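Local coordinates for peptidase S9 prolyl oligopeptidase catalytic domain-containing protein (Pyrococcus horikoshii, PDB 4HXF) that probably cleaves peptides as an acylaminoacyl peptidase, a serine protease with a beta-propeller and an alpha/beta-hydrolase domain that assembles into a self-compartmentalizing hexamer, at residues K406-V411 / F599-L604. Residues are numbered along the deposited sequence; the frame is centred on the assembly and turned at random.
Sequences KGYYIV and FFERKL
Y408, a buried residue, reaches across to helix 586-605, its hydroxyl meeting the backbone at F600-E601 and the E601 carboxylate while apolar contacts lie alongside the ring. The one hydrogen bond between 406-411 and 599-604 runs from Y408 OH to E601 OE1, at 2.7 Å. The phenol comes in on the anti side of the carboxylate, 27° out of its plane, with the ring and carboxylate planes 69° apart. E601 can meet it because its chain bends at chi2 (-71°), which carries OE1 to the ring edge. OE1 also forms a salt bridge with K605, which in turn donates to the carbonyl of K406, so two partners grip this oxygen.

Charge adds a looser element: K406 NZ stays 4.3 Å from E601 OE2, beyond a salt bridge, while K406 CE packs 3.9 Å from E601 CD.

Apolar contact completes the fit. L604 CD2 lies at the ring edge, 4.0 Å from Y408 CE2, and F600 CB approaches Y408 CZ obliquely at 4.1 Å. A phenylalanine in place of Y408 would probably keep much of this packing but leave E601 OE1 without its phenolic donor.

G407 ends helix 398-405 in a Schellman motif, and strand 409-413 follows. The contact illustrates how one tyrosine, by hydroxyl and ring together, can join a helix-to-strand turn to a sequence-distant helix, here 586-605, within the alpha/beta-hydrolase fold of the prolyl oligopeptidase family.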
loop_
_atom_site.group_PDB
_atom_site.type_symbol
_atom_site.label_atom_id
_atom_site.label_comp_id
_atom_site.label_asym_id
_atom_site.label_seq_id
_atom_site.Cartn_x
_atom_site.Cartn_y
_atom_site.Cartn_z
ATOM N N LYS A 406 -38.813 -25.101 -12.449
ATOM C CA LYS A 406 -38.188 -26.392 -12.211
ATOM C C LYS A 406 -39.190 -27.539 -11.999
ATOM O O LYS A 406 -38.789 -28.635 -11.604
ATOM C CB LYS A 406 -37.227 -26.312 -11.026
ATOM C CG LYS A 406 -36.147 -25.302 -11.303
ATOM C CD LYS A 406 -35.359 -25.103 -10.118
ATOM C CE LYS A 406 -34.443 -26.332 -9.850
ATOM N NZ LYS A 406 -33.470 -26.575 -10.984
ATOM N N GLY A 407 -40.468 -27.317 -12.276
ATOM C CA GLY A 407 -41.415 -28.424 -12.397
ATOM C C GLY A 407 -42.224 -28.626 -11.107
ATOM O O GLY A 407 -42.837 -29.692 -10.927
ATOM N N TYR A 408 -42.287 -27.598 -10.259
ATOM C CA TYR A 408 -43.087 -27.685 -9.019
ATOM C C TYR A 408 -44.377 -26.864 -9.060
ATOM O O TYR A 408 -44.380 -25.751 -9.563
ATOM C CB TYR A 408 -42.322 -27.246 -7.756
ATOM C CG TYR A 408 -41.021 -27.939 -7.417
ATOM C CD1 TYR A 408 -39.838 -27.707 -8.129
ATOM C CD2 TYR A 408 -40.982 -28.898 -6.406
ATOM C CE1 TYR A 408 -38.663 -28.387 -7.874
ATOM C CE2 TYR A 408 -39.777 -29.580 -6.150
ATOM C CZ TYR A 408 -38.662 -29.303 -6.825
ATOM O OH TYR A 408 -37.498 -29.962 -6.533
ATOM N N TYR A 409 -45.446 -27.458 -8.564
ATOM C CA TYR A 409 -46.585 -26.651 -8.123
ATOM C C TYR A 409 -46.122 -25.771 -6.973
ATOM O O TYR A 409 -45.370 -26.204 -6.104
ATOM C CB TYR A 409 -47.737 -27.507 -7.605
ATOM C CG TYR A 409 -48.656 -28.057 -8.691
ATOM C CD1 TYR A 409 -48.430 -29.328 -9.213
ATOM C CD2 TYR A 409 -49.747 -27.320 -9.150
ATOM C CE1 TYR A 409 -49.326 -29.895 -10.122
ATOM C CE2 TYR A 409 -50.619 -27.854 -10.075
ATOM C CZ TYR A 409 -50.391 -29.147 -10.553
ATOM O OH TYR A 409 -51.351 -29.611 -11.478
ATOM N N ILE A 410 -46.666 -24.580 -6.915
ATOM C CA ILE A 410 -46.450 -23.632 -5.821
ATOM C C ILE A 410 -47.859 -23.311 -5.277
ATOM O O ILE A 410 -48.805 -23.030 -6.059
ATOM C CB ILE A 410 -45.859 -22.316 -6.368
ATOM C CG1 ILE A 410 -44.648 -22.581 -7.299
ATOM C CG2 ILE A 410 -45.531 -21.333 -5.263
ATOM C CD1 ILE A 410 -43.472 -23.340 -6.632
ATOM N N VAL A 411 -47.984 -23.422 -3.957
ATOM C CA VAL A 411 -49.283 -23.129 -3.328
ATOM C C VAL A 411 -49.061 -22.252 -2.122
ATOM O O VAL A 411 -48.153 -22.434 -1.345
ATOM C CB VAL A 411 -50.096 -24.390 -2.997
ATOM C CG1 VAL A 411 -49.479 -25.298 -2.045
ATOM C CG2 VAL A 411 -51.538 -23.994 -2.478
ATOM N N PHE A 599 -32.001 -28.485 -2.221
ATOM C CA PHE A 599 -32.632 -29.242 -1.106
ATOM C C PHE A 599 -33.956 -29.805 -1.545
ATOM O O PHE A 599 -34.231 -30.972 -1.393
ATOM C CB PHE A 599 -32.731 -28.426 0.150
ATOM C CG PHE A 599 -33.028 -29.234 1.367
ATOM C CD1 PHE A 599 -31.993 -29.952 1.970
ATOM C CD2 PHE A 599 -34.341 -29.337 1.869
ATOM C CE1 PHE A 599 -32.258 -30.685 3.115
ATOM C CE2 PHE A 599 -34.605 -30.158 2.948
ATOM C CZ PHE A 599 -33.554 -30.813 3.584
ATOM N N PHE A 600 -34.792 -28.996 -2.225
ATOM C CA PHE A 600 -36.048 -29.538 -2.717
ATOM C C PHE A 600 -35.869 -30.535 -3.855
ATOM O O PHE A 600 -36.541 -31.551 -3.864
ATOM C CB PHE A 600 -37.024 -28.418 -3.148
ATOM C CG PHE A 600 -37.780 -27.798 -1.993
ATOM C CD1 PHE A 600 -37.754 -26.426 -1.756
ATOM C CD2 PHE A 600 -38.455 -28.593 -1.052
ATOM C CE1 PHE A 600 -38.563 -25.855 -0.756
ATOM C CE2 PHE A 600 -39.154 -27.995 0.045
ATOM C CZ PHE A 600 -39.180 -26.643 0.164
ATOM N N GLU A 601 -34.898 -30.310 -4.768
ATOM C CA GLU A 601 -34.589 -31.285 -5.835
ATOM C C GLU A 601 -34.257 -32.666 -5.205
ATOM O O GLU A 601 -34.680 -33.667 -5.750
ATOM C CB GLU A 601 -33.413 -30.785 -6.671
ATOM C CG GLU A 601 -33.801 -29.592 -7.624
ATOM C CD GLU A 601 -34.673 -30.025 -8.766
ATOM O OE1 GLU A 601 -35.857 -29.898 -8.679
ATOM O OE2 GLU A 601 -34.151 -30.595 -9.690
ATOM N N ARG A 602 -33.458 -32.644 -4.142
ATOM C CA ARG A 602 -32.861 -33.843 -3.580
ATOM C C ARG A 602 -33.621 -34.458 -2.408
ATOM O O ARG A 602 -33.218 -35.591 -1.950
ATOM C CB ARG A 602 -31.379 -33.614 -3.254
ATOM C CG ARG A 602 -30.540 -33.263 -4.482
ATOM C CD ARG A 602 -29.226 -32.612 -4.136
ATOM N NE ARG A 602 -28.523 -32.179 -5.332
ATOM C CZ ARG A 602 -27.629 -32.878 -6.036
ATOM N NH1 ARG A 602 -27.267 -34.116 -5.723
ATOM N NH2 ARG A 602 -27.042 -32.260 -7.094
ATOM N N LYS A 603 -34.662 -33.754 -1.900
ATOM C CA LYS A 603 -35.396 -34.247 -0.791
ATOM C C LYS A 603 -36.892 -34.350 -1.061
ATOM O O LYS A 603 -37.614 -35.122 -0.396
ATOM C CB LYS A 603 -35.101 -33.399 0.484
ATOM C CG LYS A 603 -33.611 -33.467 0.881
ATOM C CD LYS A 603 -33.131 -34.767 1.415
ATOM C CE LYS A 603 -31.626 -34.742 1.530
ATOM N NZ LYS A 603 -31.100 -36.055 1.927
ATOM N N LEU A 604 -37.359 -33.562 -1.999
ATOM C CA LEU A 604 -38.784 -33.493 -2.305
ATOM C C LEU A 604 -39.133 -34.112 -3.676
ATOM O O LEU A 604 -39.925 -35.070 -3.754
ATOM C CB LEU A 604 -39.370 -32.059 -2.208
ATOM C CG LEU A 604 -40.846 -31.936 -2.492
ATOM C CD1 LEU A 604 -41.742 -32.666 -1.464
ATOM C CD2 LEU A 604 -41.271 -30.452 -2.566
#